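Long-range contacts in putative immunoglobulin A1 protease (Bacteroides ovatus, PDB 3N6Z), which is of unproven function but may be a peptidase cleaving immunoglobulin A1, built on a parallel beta-helix: residues Gln57-Arg62 and Ala82-Trp87; Pro97-Phe102 and Asn161-Gly166; Cys171-Glu176 and Cys204-Thr209; Gly232-Cys237 and Lys266-Trp271; Val283-Gly288 and Glu303-Lys308. All coordinates share one frame; numbering follows the deposited sequence. Where two conformers were deposited one is given.

Interaction 1: Gln57-Arg62 and Ala82-Trp87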
# COMPACT_ATOMS: atom_id res chain seq x y z
N GLN A 57 -19.07 -4.60 -12.93
CA GLN A 57 -18.77 -3.19 -13.15
C GLN A 57 -17.31 -2.84 -12.82
O GLN A 57 -16.67 -2.04 -13.52
CB GLN A 57 -19.78 -2.29 -12.43
CG GLN A 57 -21.20 -2.41 -12.99
CD GLN A 57 -22.22 -1.56 -12.26
OE1 GLN A 57 -21.91 -0.88 -11.33
NE2 GLN A 57 -23.47 -1.66 -12.67
N ILE A 58 -16.76 -3.39 -11.74
CA ILE A 58 -15.38 -3.11 -11.43
C ILE A 58 -14.45 -3.61 -12.54
O ILE A 58 -13.41 -2.98 -12.83
CB ILE A 58 -14.96 -3.60 -10.00
CG1 ILE A 58 -13.98 -2.61 -9.35
CG2 ILE A 58 -14.40 -4.99 -10.02
CD1 ILE A 58 -13.78 -2.85 -7.86
N ARG A 59 -14.83 -4.69 -13.21
CA ARG A 59 -14.08 -5.21 -14.35
C ARG A 59 -14.23 -4.35 -15.61
O ARG A 59 -13.47 -4.53 -16.54
CB ARG A 59 -14.45 -6.67 -14.61
CG ARG A 59 -13.95 -7.57 -13.48
CD ARG A 59 -14.64 -8.92 -13.43
NE ARG A 59 -14.38 -9.64 -14.66
CZ ARG A 59 -15.33 -10.04 -15.52
NH1 ARG A 59 -16.63 -9.92 -15.23
NH2 ARG A 59 -14.97 -10.62 -16.65
N ASN A 60 -15.14 -3.40 -15.62
CA ASN A 60 -15.28 -2.45 -16.73
C ASN A 60 -14.39 -1.22 -16.60
O ASN A 60 -14.28 -0.44 -17.55
CB ASN A 60 -16.75 -2.01 -16.96
CG ASN A 60 -17.64 -3.16 -17.43
OD1 ASN A 60 -17.16 -4.09 -18.12
ND2 ASN A 60 -18.93 -3.11 -17.06
N MSE A 61 -13.72 -1.05 -15.45
CA MSE A 61 -12.86 0.13 -15.26
C MSE A 61 -11.84 0.23 -16.40
O MSE A 61 -11.59 1.32 -16.91
CB MSE A 61 -12.13 0.10 -13.93
CG MSE A 61 -13.04 0.20 -12.72
SE MSE A 61 -12.07 0.05 -11.06
CE MSE A 61 -11.06 1.71 -11.20
N ARG A 62 -11.20 -0.88 -16.73
CA ARG A 62 -10.12 -0.84 -17.73
C ARG A 62 -10.60 -0.32 -19.09
O ARG A 62 -9.83 0.30 -19.84
CB ARG A 62 -9.51 -2.21 -17.89
CG ARG A 62 -10.45 -3.28 -18.35
CD ARG A 62 -9.53 -4.47 -18.66
NE ARG A 62 -9.93 -5.72 -18.09
CZ ARG A 62 -9.09 -6.70 -17.69
NH1 ARG A 62 -7.73 -6.59 -17.66
NH2 ARG A 62 -9.66 -7.81 -17.24
N ALA A 82 -14.85 -12.48 -5.73
CA ALA A 82 -14.72 -13.94 -5.78
C ALA A 82 -15.05 -14.45 -7.17
O ALA A 82 -16.01 -13.98 -7.80
CB ALA A 82 -15.60 -14.60 -4.73
N GLY A 83 -14.27 -15.42 -7.64
CA GLY A 83 -14.50 -16.00 -8.94
C GLY A 83 -13.98 -15.24 -10.12
O GLY A 83 -14.13 -15.70 -11.27
N ILE A 84 -13.36 -14.08 -9.87
CA ILE A 84 -12.78 -13.24 -10.94
C ILE A 84 -11.33 -13.62 -11.14
O ILE A 84 -10.51 -13.42 -10.23
CB ILE A 84 -12.88 -11.72 -10.62
CG1 ILE A 84 -14.34 -11.28 -10.43
CG2 ILE A 84 -12.15 -10.87 -11.70
CD1 ILE A 84 -15.29 -11.78 -11.46
N ASP A 85 -11.02 -14.16 -12.32
CA ASP A 85 -9.71 -14.65 -12.71
C ASP A 85 -8.97 -13.77 -13.71
O ASP A 85 -7.81 -14.01 -14.02
CB ASP A 85 -9.86 -16.03 -13.38
CG ASP A 85 -10.36 -17.10 -12.43
OD1 ASP A 85 -10.21 -16.97 -11.21
OD2 ASP A 85 -10.90 -18.09 -12.97
N ASP A 86 -9.66 -12.77 -14.26
CA ASP A 86 -9.11 -12.03 -15.42
C ASP A 86 -8.53 -10.66 -15.10
O ASP A 86 -8.30 -9.86 -16.03
CB ASP A 86 -10.17 -11.91 -16.55
CG ASP A 86 -11.36 -11.02 -16.19
OD1 ASP A 86 -11.59 -10.74 -15.00
OD2 ASP A 86 -12.13 -10.63 -17.11
N TRP A 87 -8.28 -10.35 -13.83
CA TRP A 87 -7.73 -9.03 -13.53
C TRP A 87 -6.27 -8.95 -13.93
O TRP A 87 -5.47 -9.78 -13.52
CB TRP A 87 -7.84 -8.73 -12.06
CG TRP A 87 -7.60 -7.30 -11.75
CD1 TRP A 87 -6.42 -6.72 -11.33
CD2 TRP A 87 -8.57 -6.25 -11.78
NE1 TRP A 87 -6.60 -5.38 -11.12
CE2 TRP A 87 -7.92 -5.07 -11.35
CE3 TRP A 87 -9.94 -6.18 -12.10
CZ2 TRP A 87 -8.59 -3.86 -11.23
CZ3 TRP A 87 -10.59 -4.97 -11.98
CH2 TRP A 87 -9.92 -3.82 -11.58

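Interaction 2: Pro97-Phe102 and Asn161-Gly166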
# COMPACT_ATOMS: atom_id res chain seq x y z
N PRO A 97 -0.05 5.31 -18.82
CA PRO A 97 -0.64 6.60 -19.21
C PRO A 97 -1.94 7.02 -18.49
O PRO A 97 -2.38 8.14 -18.68
CB PRO A 97 -0.93 6.40 -20.71
CG PRO A 97 -1.34 4.94 -20.78
CD PRO A 97 -0.28 4.30 -19.88
N TYR A 98 -2.55 6.12 -17.72
CA TYR A 98 -3.89 6.33 -17.18
C TYR A 98 -3.87 6.86 -15.76
O TYR A 98 -3.58 6.09 -14.83
CB TYR A 98 -4.64 5.00 -17.20
CG TYR A 98 -4.77 4.37 -18.58
CD1 TYR A 98 -5.26 5.10 -19.66
CD2 TYR A 98 -4.43 3.06 -18.78
CE1 TYR A 98 -5.41 4.52 -20.91
CE2 TYR A 98 -4.59 2.47 -20.01
CZ TYR A 98 -5.07 3.20 -21.08
OH TYR A 98 -5.26 2.62 -22.31
N GLU A 99 -4.25 8.12 -15.58
CA GLU A 99 -4.43 8.71 -14.27
C GLU A 99 -5.82 8.35 -13.74
O GLU A 99 -6.80 8.29 -14.51
CB GLU A 99 -4.27 10.23 -14.33
CG GLU A 99 -2.86 10.67 -14.73
CD GLU A 99 -2.78 12.13 -15.10
OE1 GLU A 99 -3.55 12.93 -14.51
OE2 GLU A 99 -1.92 12.46 -15.94
N ILE A 100 -5.91 8.13 -12.44
CA ILE A 100 -7.13 7.62 -11.81
C ILE A 100 -7.40 8.32 -10.49
O ILE A 100 -6.50 8.57 -9.69
CB ILE A 100 -7.03 6.09 -11.55
CG1 ILE A 100 -6.89 5.32 -12.87
CG2 ILE A 100 -8.23 5.58 -10.73
CD1 ILE A 100 -6.48 3.85 -12.70
N ASP A 101 -8.66 8.70 -10.30
CA ASP A 101 -9.20 9.13 -9.01
C ASP A 101 -10.21 8.07 -8.59
O ASP A 101 -11.19 7.86 -9.27
CB ASP A 101 -9.86 10.52 -9.09
CG ASP A 101 -10.22 11.04 -7.73
OD1 ASP A 101 -11.29 10.65 -7.23
OD2 ASP A 101 -9.43 11.81 -7.16
N PHE A 102 -9.94 7.42 -7.46
CA PHE A 102 -10.77 6.34 -6.96
C PHE A 102 -11.20 6.64 -5.53
O PHE A 102 -10.36 6.85 -4.65
CB PHE A 102 -9.98 5.02 -7.01
CG PHE A 102 -10.83 3.80 -6.70
CD1 PHE A 102 -11.05 3.40 -5.40
CD2 PHE A 102 -11.44 3.09 -7.73
CE1 PHE A 102 -11.83 2.29 -5.11
CE2 PHE A 102 -12.23 2.01 -7.47
CZ PHE A 102 -12.40 1.60 -6.15
N ASN A 161 5.52 16.46 -14.45
CA ASN A 161 4.12 16.78 -14.32
C ASN A 161 3.63 16.15 -13.02
O ASN A 161 3.59 14.92 -12.88
CB ASN A 161 3.41 16.17 -15.53
CG ASN A 161 1.92 16.21 -15.44
OD1 ASN A 161 1.29 16.82 -14.54
ND2 ASN A 161 1.30 15.54 -16.43
N GLY A 162 3.21 17.00 -12.09
CA GLY A 162 2.76 16.58 -10.76
C GLY A 162 1.56 15.67 -10.78
O GLY A 162 1.28 14.97 -9.78
N ASN A 163 0.84 15.61 -11.91
CA ASN A 163 -0.25 14.67 -12.06
C ASN A 163 0.21 13.21 -12.08
O ASN A 163 -0.62 12.31 -11.98
CB ASN A 163 -1.07 14.98 -13.31
CG ASN A 163 -1.84 16.28 -13.20
OD1 ASN A 163 -2.11 16.80 -12.10
ND2 ASN A 163 -2.25 16.79 -14.36
N LYS A 164 1.53 12.97 -12.13
CA LYS A 164 2.09 11.62 -12.07
C LYS A 164 2.47 11.17 -10.65
O LYS A 164 2.88 10.01 -10.46
CB LYS A 164 3.28 11.52 -13.04
CG LYS A 164 2.90 11.89 -14.50
CD LYS A 164 1.65 11.21 -15.02
CE LYS A 164 1.39 11.42 -16.48
NZ LYS A 164 0.06 10.84 -16.93
N THR A 165 2.30 12.04 -9.65
CA THR A 165 2.41 11.62 -8.25
C THR A 165 1.15 10.83 -7.88
O THR A 165 0.14 10.87 -8.59
CB THR A 165 2.57 12.85 -7.29
OG1 THR A 165 1.41 13.70 -7.43
CG2 THR A 165 3.84 13.65 -7.60
N GLY A 166 1.21 10.12 -6.79
CA GLY A 166 0.08 9.31 -6.32
C GLY A 166 -0.06 9.29 -4.82
O GLY A 166 0.93 9.32 -4.11
O HOH W 1 -0.53 10.11 -19.71
O HOH W 2 -3.38 12.75 -11.53
O HOH W 3 -1.46 15.04 -16.66

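Interaction 3: Cys171-Glu176 and Cys204-Thr209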
# COMPACT_ATOMS: atom_id res chain seq x y z
N CYS A 171 -7.19 4.09 3.64
CA CYS A 171 -7.37 2.78 3.04
C CYS A 171 -6.76 1.69 3.92
O CYS A 171 -5.91 1.95 4.76
CB CYS A 171 -6.75 2.71 1.64
SG CYS A 171 -7.52 3.78 0.42
N TYR A 172 -7.15 0.45 3.66
CA TYR A 172 -6.54 -0.68 4.33
C TYR A 172 -6.54 -1.90 3.47
O TYR A 172 -7.31 -2.00 2.50
CB TYR A 172 -7.21 -0.95 5.68
CG TYR A 172 -8.55 -1.67 5.67
CD1 TYR A 172 -8.61 -3.05 5.77
CD2 TYR A 172 -9.75 -0.96 5.68
CE1 TYR A 172 -9.85 -3.72 5.89
CE2 TYR A 172 -10.99 -1.61 5.76
CZ TYR A 172 -11.03 -2.98 5.90
OH TYR A 172 -12.24 -3.62 6.04
N THR A 173 -5.64 -2.83 3.81
CA THR A 173 -5.57 -4.12 3.16
C THR A 173 -5.39 -5.26 4.14
O THR A 173 -4.76 -5.11 5.21
CB THR A 173 -4.44 -4.22 2.11
OG1 THR A 173 -3.19 -4.18 2.77
CG2 THR A 173 -4.51 -3.06 1.10
N THR A 174 -5.97 -6.38 3.78
CA THR A 174 -5.75 -7.68 4.46
C THR A 174 -5.58 -8.73 3.38
O THR A 174 -6.02 -8.56 2.24
CB THR A 174 -6.90 -8.05 5.43
OG1 THR A 174 -7.96 -8.75 4.74
CG2 THR A 174 -7.49 -6.79 6.15
N GLY A 175 -4.94 -9.85 3.75
CA GLY A 175 -4.67 -10.94 2.83
C GLY A 175 -3.18 -11.24 2.69
O GLY A 175 -2.50 -11.41 3.71
N GLU A 176 -2.69 -11.30 1.46
CA GLU A 176 -1.32 -11.68 1.19
C GLU A 176 -0.74 -11.01 -0.03
O GLU A 176 -1.43 -10.81 -1.03
CB GLU A 176 -1.17 -13.20 1.04
CG GLU A 176 -1.90 -13.77 -0.15
CD GLU A 176 -1.66 -15.26 -0.39
OE1 GLU A 176 -0.77 -15.86 0.24
OE2 GLU A 176 -2.36 -15.84 -1.24
N CYS A 204 -3.58 4.82 6.86
CA CYS A 204 -3.78 3.47 6.34
C CYS A 204 -3.27 2.42 7.28
O CYS A 204 -2.38 2.66 8.09
CB CYS A 204 -3.06 3.26 4.99
SG CYS A 204 -3.69 4.30 3.63
N TYR A 205 -3.83 1.24 7.21
CA TYR A 205 -3.27 0.08 7.89
C TYR A 205 -3.30 -1.16 6.99
O TYR A 205 -4.01 -1.22 5.98
CB TYR A 205 -3.98 -0.20 9.23
CG TYR A 205 -5.38 -0.75 9.15
CD1 TYR A 205 -6.46 0.10 9.09
CD2 TYR A 205 -5.63 -2.12 9.15
CE1 TYR A 205 -7.77 -0.39 9.03
CE2 TYR A 205 -6.93 -2.63 9.13
CZ TYR A 205 -8.01 -1.76 9.06
OH TYR A 205 -9.32 -2.23 9.01
N SER A 206 -2.51 -2.15 7.38
CA SER A 206 -2.56 -3.45 6.74
C SER A 206 -2.36 -4.56 7.74
O SER A 206 -1.57 -4.42 8.68
CB SER A 206 -1.50 -3.55 5.66
OG SER A 206 -1.56 -4.76 4.93
N ASN A 207 -3.08 -5.66 7.51
CA ASN A 207 -2.86 -6.94 8.15
C ASN A 207 -2.45 -8.04 7.14
O ASN A 207 -2.51 -9.26 7.43
CB ASN A 207 -4.14 -7.34 8.91
CG ASN A 207 -3.96 -8.62 9.67
OD1 ASN A 207 -2.84 -8.96 10.05
ND2 ASN A 207 -5.05 -9.34 9.88
N ALA A 208 -2.02 -7.65 5.95
CA ALA A 208 -1.59 -8.65 4.97
C ALA A 208 -0.26 -9.27 5.34
O ALA A 208 0.59 -8.57 5.86
CB ALA A 208 -1.49 -7.97 3.60
N THR A 209 -0.08 -10.58 5.07
CA THR A 209 1.25 -11.18 5.09
C THR A 209 1.99 -10.65 3.87
O THR A 209 1.44 -10.58 2.76
CB THR A 209 1.27 -12.70 5.10
OG1 THR A 209 0.64 -13.17 3.91
CG2 THR A 209 0.56 -13.22 6.34
O HOH W 4 -4.71 -10.80 6.49

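Interaction 4: Gly232-Cys237 and Lys266-Trp271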
# COMPACT_ATOMS: atom_id res chain seq x y z
N GLY A 232 8.32 12.92 -0.33
CA GLY A 232 7.27 11.92 -0.11
C GLY A 232 7.32 11.37 1.28
O GLY A 232 8.36 11.43 1.96
N PHE A 233 6.20 10.83 1.72
CA PHE A 233 6.08 10.45 3.13
C PHE A 233 5.05 9.37 3.38
O PHE A 233 4.17 9.12 2.54
CB PHE A 233 5.82 11.70 4.02
CG PHE A 233 4.50 12.39 3.76
CD1 PHE A 233 3.35 12.00 4.45
CD2 PHE A 233 4.40 13.44 2.86
CE1 PHE A 233 2.13 12.65 4.22
CE2 PHE A 233 3.16 14.06 2.61
CZ PHE A 233 2.06 13.70 3.31
N ILE A 234 5.15 8.81 4.57
CA ILE A 234 4.16 7.91 5.15
C ILE A 234 3.79 8.52 6.50
O ILE A 234 4.68 8.81 7.32
CB ILE A 234 4.69 6.47 5.32
CG1 ILE A 234 4.99 5.86 3.93
CG2 ILE A 234 3.72 5.60 6.14
CD1 ILE A 234 5.78 4.53 3.95
N GLU A 235 2.49 8.67 6.76
CA GLU A 235 1.98 9.33 7.97
C GLU A 235 0.75 8.58 8.49
O GLU A 235 -0.10 8.22 7.70
CB GLU A 235 1.62 10.77 7.55
CG GLU A 235 1.07 11.68 8.53
CD GLU A 235 1.27 13.11 8.02
OE1 GLU A 235 0.49 13.55 7.18
OE2 GLU A 235 2.29 13.73 8.39
N ASN A 236 0.63 8.42 9.80
CA ASN A 236 -0.55 7.83 10.40
C ASN A 236 -0.86 6.46 9.83
O ASN A 236 -1.99 6.14 9.47
CB ASN A 236 -1.75 8.77 10.33
CG ASN A 236 -1.43 10.22 10.79
OD1 ASN A 236 -1.92 11.16 10.21
ND2 ASN A 236 -0.64 10.38 11.82
N CYS A 237 0.17 5.63 9.73
CA CYS A 237 -0.01 4.25 9.25
C CYS A 237 0.50 3.24 10.25
O CYS A 237 1.45 3.50 10.99
CB CYS A 237 0.71 4.00 7.93
SG CYS A 237 0.05 4.95 6.53
N LYS A 266 6.14 9.61 9.84
CA LYS A 266 5.66 10.34 11.01
C LYS A 266 4.42 9.67 11.55
O LYS A 266 3.55 9.25 10.79
CB LYS A 266 5.32 11.79 10.65
CG LYS A 266 6.51 12.57 10.04
CD LYS A 266 6.14 14.05 9.71
CE LYS A 266 7.18 14.73 8.80
NZ LYS A 266 6.74 16.04 8.20
N ASN A 267 4.30 9.61 12.86
CA ASN A 267 3.10 9.13 13.53
C ASN A 267 2.66 7.79 12.95
O ASN A 267 1.57 7.66 12.39
CB ASN A 267 1.97 10.16 13.43
CG ASN A 267 2.34 11.45 14.09
OD1 ASN A 267 2.38 12.54 13.45
ND2 ASN A 267 2.60 11.38 15.35
N SER A 268 3.53 6.81 13.07
CA SER A 268 3.34 5.47 12.51
C SER A 268 3.79 4.41 13.48
O SER A 268 4.55 4.68 14.43
CB SER A 268 4.02 5.38 11.14
OG SER A 268 3.37 6.28 10.19
N ALA A 269 3.33 3.19 13.26
CA ALA A 269 3.64 2.11 14.20
C ALA A 269 3.79 0.75 13.52
O ALA A 269 3.01 0.38 12.61
CB ALA A 269 2.54 2.00 15.28
N ALA A 270 4.76 -0.02 13.99
CA ALA A 270 4.99 -1.39 13.55
C ALA A 270 4.39 -2.36 14.56
O ALA A 270 4.72 -2.29 15.75
CB ALA A 270 6.50 -1.67 13.36
N TRP A 271 3.56 -3.26 14.08
CA TRP A 271 2.95 -4.28 14.92
C TRP A 271 3.00 -5.64 14.25
O TRP A 271 2.21 -6.54 14.57
CB TRP A 271 1.53 -3.83 15.31
CG TRP A 271 0.97 -4.33 16.57
CD1 TRP A 271 1.26 -5.48 17.23
CD2 TRP A 271 -0.08 -3.69 17.32
NE1 TRP A 271 0.51 -5.57 18.38
CE2 TRP A 271 -0.33 -4.50 18.45
CE3 TRP A 271 -0.80 -2.52 17.15
CZ2 TRP A 271 -1.32 -4.16 19.40
CZ3 TRP A 271 -1.76 -2.18 18.08
CH2 TRP A 271 -2.02 -3.01 19.19
O HOH W 5 3.89 14.99 6.62
O HOH W 6 -0.02 13.28 11.55

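Interaction 5: Val283-Gly288 and Glu303-Lys308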
# COMPACT_ATOMS: atom_id res chain seq x y z
N VAL A 283 16.87 -6.22 9.43
CA VAL A 283 15.52 -6.08 9.95
C VAL A 283 15.43 -4.87 10.85
O VAL A 283 16.16 -4.78 11.84
CB VAL A 283 15.09 -7.36 10.66
CG1 VAL A 283 13.70 -7.18 11.29
CG2 VAL A 283 15.13 -8.57 9.72
N GLY A 284 14.54 -3.95 10.49
CA GLY A 284 14.29 -2.74 11.29
C GLY A 284 12.83 -2.72 11.70
O GLY A 284 11.94 -3.00 10.88
N ARG A 285 12.54 -2.38 12.95
CA ARG A 285 11.12 -2.37 13.35
C ARG A 285 10.35 -1.43 12.43
O ARG A 285 9.19 -1.71 12.12
CB ARG A 285 10.91 -2.04 14.81
CG ARG A 285 11.61 -2.99 15.76
CD ARG A 285 11.13 -2.84 17.21
NE ARG A 285 11.51 -1.55 17.77
CZ ARG A 285 11.77 -1.31 19.05
NH1 ARG A 285 11.61 -2.26 19.96
NH2 ARG A 285 12.19 -0.10 19.41
N ILE A 286 10.94 -0.29 12.05
CA ILE A 286 10.27 0.66 11.14
C ILE A 286 10.79 0.55 9.70
O ILE A 286 9.99 0.40 8.75
CB ILE A 286 10.38 2.13 11.65
CG1 ILE A 286 10.04 2.26 13.16
CG2 ILE A 286 9.46 3.08 10.84
CD1 ILE A 286 8.61 1.81 13.49
N VAL A 287 12.10 0.71 9.52
CA VAL A 287 12.74 0.74 8.20
C VAL A 287 13.91 -0.24 8.17
O VAL A 287 14.74 -0.25 9.09
CB VAL A 287 13.27 2.15 7.83
CG1 VAL A 287 13.89 2.13 6.46
CG2 VAL A 287 12.17 3.22 7.96
N GLY A 288 14.01 -1.02 7.09
CA GLY A 288 15.04 -2.06 6.97
C GLY A 288 16.38 -1.74 6.32
O GLY A 288 17.37 -2.40 6.68
N GLU A 303 5.97 -3.78 21.67
CA GLU A 303 7.03 -4.41 22.44
C GLU A 303 7.08 -5.92 22.23
O GLU A 303 8.12 -6.54 22.46
CB GLU A 303 6.85 -4.09 23.93
CG GLU A 303 5.63 -4.73 24.54
CD GLU A 303 5.28 -4.23 25.94
OE1 GLU A 303 6.08 -3.48 26.52
OE2 GLU A 303 4.19 -4.66 26.43
N SER A 304 5.97 -6.51 21.78
CA SER A 304 5.90 -7.97 21.65
C SER A 304 6.16 -8.52 20.25
O SER A 304 6.11 -9.73 20.08
CB SER A 304 4.53 -8.43 22.12
OG SER A 304 3.51 -7.95 21.27
N ILE A 305 6.48 -7.65 19.27
CA ILE A 305 6.79 -8.19 17.95
C ILE A 305 8.09 -9.00 18.03
O ILE A 305 8.98 -8.71 18.85
CB ILE A 305 6.80 -7.13 16.81
CG1 ILE A 305 7.96 -6.14 16.94
CG2 ILE A 305 5.43 -6.43 16.74
CD1 ILE A 305 8.00 -5.10 15.79
N VAL A 306 8.18 -10.00 17.15
CA VAL A 306 9.35 -10.89 17.09
C VAL A 306 10.14 -10.56 15.81
O VAL A 306 9.57 -10.56 14.72
CB VAL A 306 8.91 -12.37 17.12
CG1 VAL A 306 10.11 -13.30 16.97
CG2 VAL A 306 8.13 -12.66 18.40
N LEU A 307 11.43 -10.28 15.99
CA LEU A 307 12.35 -9.97 14.90
C LEU A 307 13.34 -11.14 14.82
O LEU A 307 13.94 -11.54 15.83
CB LEU A 307 13.10 -8.64 15.11
CG LEU A 307 12.47 -7.34 14.57
CD1 LEU A 307 11.13 -7.06 15.25
CD2 LEU A 307 13.46 -6.16 14.74
N LYS A 308 13.52 -11.66 13.61
CA LYS A 308 14.41 -12.80 13.35
C LYS A 308 15.25 -12.58 12.11
O LYS A 308 14.76 -12.08 11.09
CB LYS A 308 13.63 -14.11 13.21
CG LYS A 308 13.03 -14.63 14.50
CD LYS A 308 12.38 -15.97 14.30
CE LYS A 308 11.89 -16.56 15.61
NZ LYS A 308 11.31 -17.94 15.40

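Interaction 1: Gln57-Arg62 and Ala82-Trp87
Arg59 and Asp86 meet side-on, their side chains crossing at about a right angle and the guanidinium and carboxylate planes turned 39° apart. Two nitrogens of the arginine each take one oxygen: NE of Arg59 bonds OD1 of Asp86 on its syn lone pair at 3.0 Å, and NH2 of Arg59 bonds OD2 of Asp86 at 2.9 Å. The second acceptor lies almost in the guanidinium plane, although the nitrogen stands out of the plane of the carboxylate. Ile84 crosses the stem of the same arginine at a slant, CD1 of the modelled conformer 3.5 Å from Arg59 CD. Arg62 approaches the aspartate from another direction. With its chain bent at chi3 (131°), it brings NH2 to within 2.7 Å of the backbone O of Asp86, from above the carbonyl plane, and its salt bridge to the carboxylate is long. NE of Arg62 bonds Tyr13 OH, a hydroxyl that also meets the backbone O of Arg59. Next to the charged groups, the indole of Trp87 presents an edge to the Ile58–Met61 turn, CZ3 lying 3.6 Å from Ile58 O; its NE1 bonds Phe122 O, and its ring stacks on Phe122. Two arginines thus share one aspartate, side chain and backbone. The paired grip of Arg59 fixes the rotation of the carboxylate, and the two positive charges would be expected to keep Asp86 ionised.

Interaction 2: Pro97-Phe102 and Asn161-Gly166
Glu99 swings CG opposite its own carbonyl carbon (chi1 -64°) and runs on extended toward Lys164, whose chain bends at chi2 (-49°) to bring its ammonium to the carboxylate. The two side chains cross at about a right angle. NZ of Lys164 forms a salt bridge of 2.7 Å with OE2 of Glu99, which accepts on its anti lone pair, and OE1 of Glu99 lies 3.4 Å from CB of Asn163. One water links NZ of Lys164 to Pro97 O, another lies between OE1 of Glu99 and Asn163 O, and a third gives a proton to OE2 while accepting from ND2 of both Asn161 and Asn163, whose OD1 bonds Gln197 NE2. Asn163 N also bonds OD1 of Asn161 at 2.9 Å, an Asx turn. Were Glu99 replaced by an alanine, the ammonium of Lys164 would probably be left without its mate and the waters less firmly placed. The contact is a hydrated surface ion pair tying the chain just before strand 100-105 to the loop before strand 166-169.

Interaction 3: Cys171-Glu176 and Cys204-Thr209
Tyr172 and Tyr205 pair across parallel strands 172-174 and 204-206, whose axes run 4.8 Å apart and only 4° from parallel. This is the pairing of successive coils in a parallel beta-helix, where equivalent residues stack in register. Thr173 N bonds Tyr205 O at 3.2 Å, and Asn207 N bonds Thr173 O at 2.9 Å. Beyond a corner at Gly175, where a side chain would run into the preceding carbonyl O, the pairing resumes between Glu176 and Thr209. Tyr172 and Tyr205 point the same way, side by side, with ring planes 6° apart but offset, so that one ring covers little of the other. CB of Tyr172 sits over the face of the Tyr205 ring, 3.5 Å from its centroid, a CH-pi contact, while OH of Tyr205 lies over the centre of the Tyr172 ring. Both hydroxyls reach the C-terminal tail, Tyr205 bonding Ser362 and Tyr172 bonding the backbone N of Glu363. With an alanine in place of Tyr205, the tail serine is likely to lose its hydroxyl partner and one face of Tyr172 its cover. On the other side of the sheet Thr173 pairs with Ser206, whose hydroxyl swings opposite its own backbone N (chi1 -176°). There OG of Ser206 stands 2.8 Å from OG1 of Thr173 and, in an ST turn, accepts a nearly straight bond from Ala208 N at 3.1 Å.

Interaction 4: Gly232-Cys237 and Lys266-Trp271
The backbone O of Lys266 is gripped by two donors: Asn236 N from the neighbouring coil at 3.2 Å, lying in the carbonyl plane, and OG of Ser268 from its own coil at 3.0 Å, well above that plane. The serine hydroxyl holds this place with OG opposite its carbonyl carbon (chi1 -65°), and from there it also accepts a weak bond from Cys237 N. On either side of this node, backbone bonds zip the coils together, Lys266 N to Ile234 O at 3.0 Å and Ala269 N to Cys237 O at 3.0 Å. Asn236 and Asn267 both adopt positive phi and psi, and here each chain turns its corner. Their side chains lie side by side, pointing the same way, with amide planes 28° apart. A water couples them, accepting from ND2 of Asn236 at 3.0 Å and donating to OD1 of Asn267. Each amide has a further partner: OD1 of Asn236 bonds Lys202 NZ, and ND2 of Asn267 bonds Asn298 OD1. Trp344 of helix 334-344 packs on both asparagines. Glu235 and Lys266 cross obliquely without their charges touching; the carboxylate instead has Lys202 as its salt-bridge partner. Asparagines at equivalent corners of consecutive coils, each in a left-handed backbone conformation, recall the asparagine stacks at the turns of some parallel beta-helices, such as pectate lyases.

Interaction 5: Val283-Gly288 and Glu303-Lys308
Val283 and Leu307 meet flank to flank, their side chains sliding past each other in opposite directions, with CG1 of Val283 3.5 Å from CG of Leu307. The valine sends CG1 toward the leucine by setting it opposite its backbone N (chi1 176°), while its other methyl, CG2, rests 3.8 Å from Lys308 O. Leu307, modelled in two conformers, reaches further with CD2, which comes 3.8 Å from CG of Arg285, the two chains crossing at about a right angle. Ile305 adds its tip, CD1, obliquely against the arginine's aliphatic stem, 4.1 Å from CD of Arg285. Only hydrocarbon of Arg285 is used here, for its polar end turns to partners beyond the two segments: NE bonds His328 O, and NH2 bonds Gly329 O and forms a salt bridge with Asp318. These bonds hold the stem that Leu307 and Ile305 lean on. Further out, Leu274 of strand 274-276 touches both Val283 and Leu307, adding to the apolar cluster. Just after Arg285 comes a classic beta bulge, in which Ile286 and Val287 both face Phe327. Inward-facing aliphatic residues brought together from strands of different sheets, as Val283 and Leu307 are, make up the interior of a parallel beta-helix.

The five contacts follow one another along the chain and along the solenoid, interactions 1 and 5 lying about 36 Å apart between centres, on opposite sides of the middle. Three pairs of neighbours pack together: CE of Met61 in interaction 1 touches CD2 of Phe102 in interaction 2 at 3.8 Å, O of Cys204 in interaction 3 lies 3.4 Å from CB of Cys237 in interaction 4, and interactions 4 and 5 meet with Trp271 C 3.6 Å from Ile305 CG2. Interaction 2 does not touch interactions 3 and 4, its nearest atoms about 7 Å from each. A glycerol, probably from crystallisation, lies about 5 Å from the Lys266 side chain; no catalytic site can be assigned.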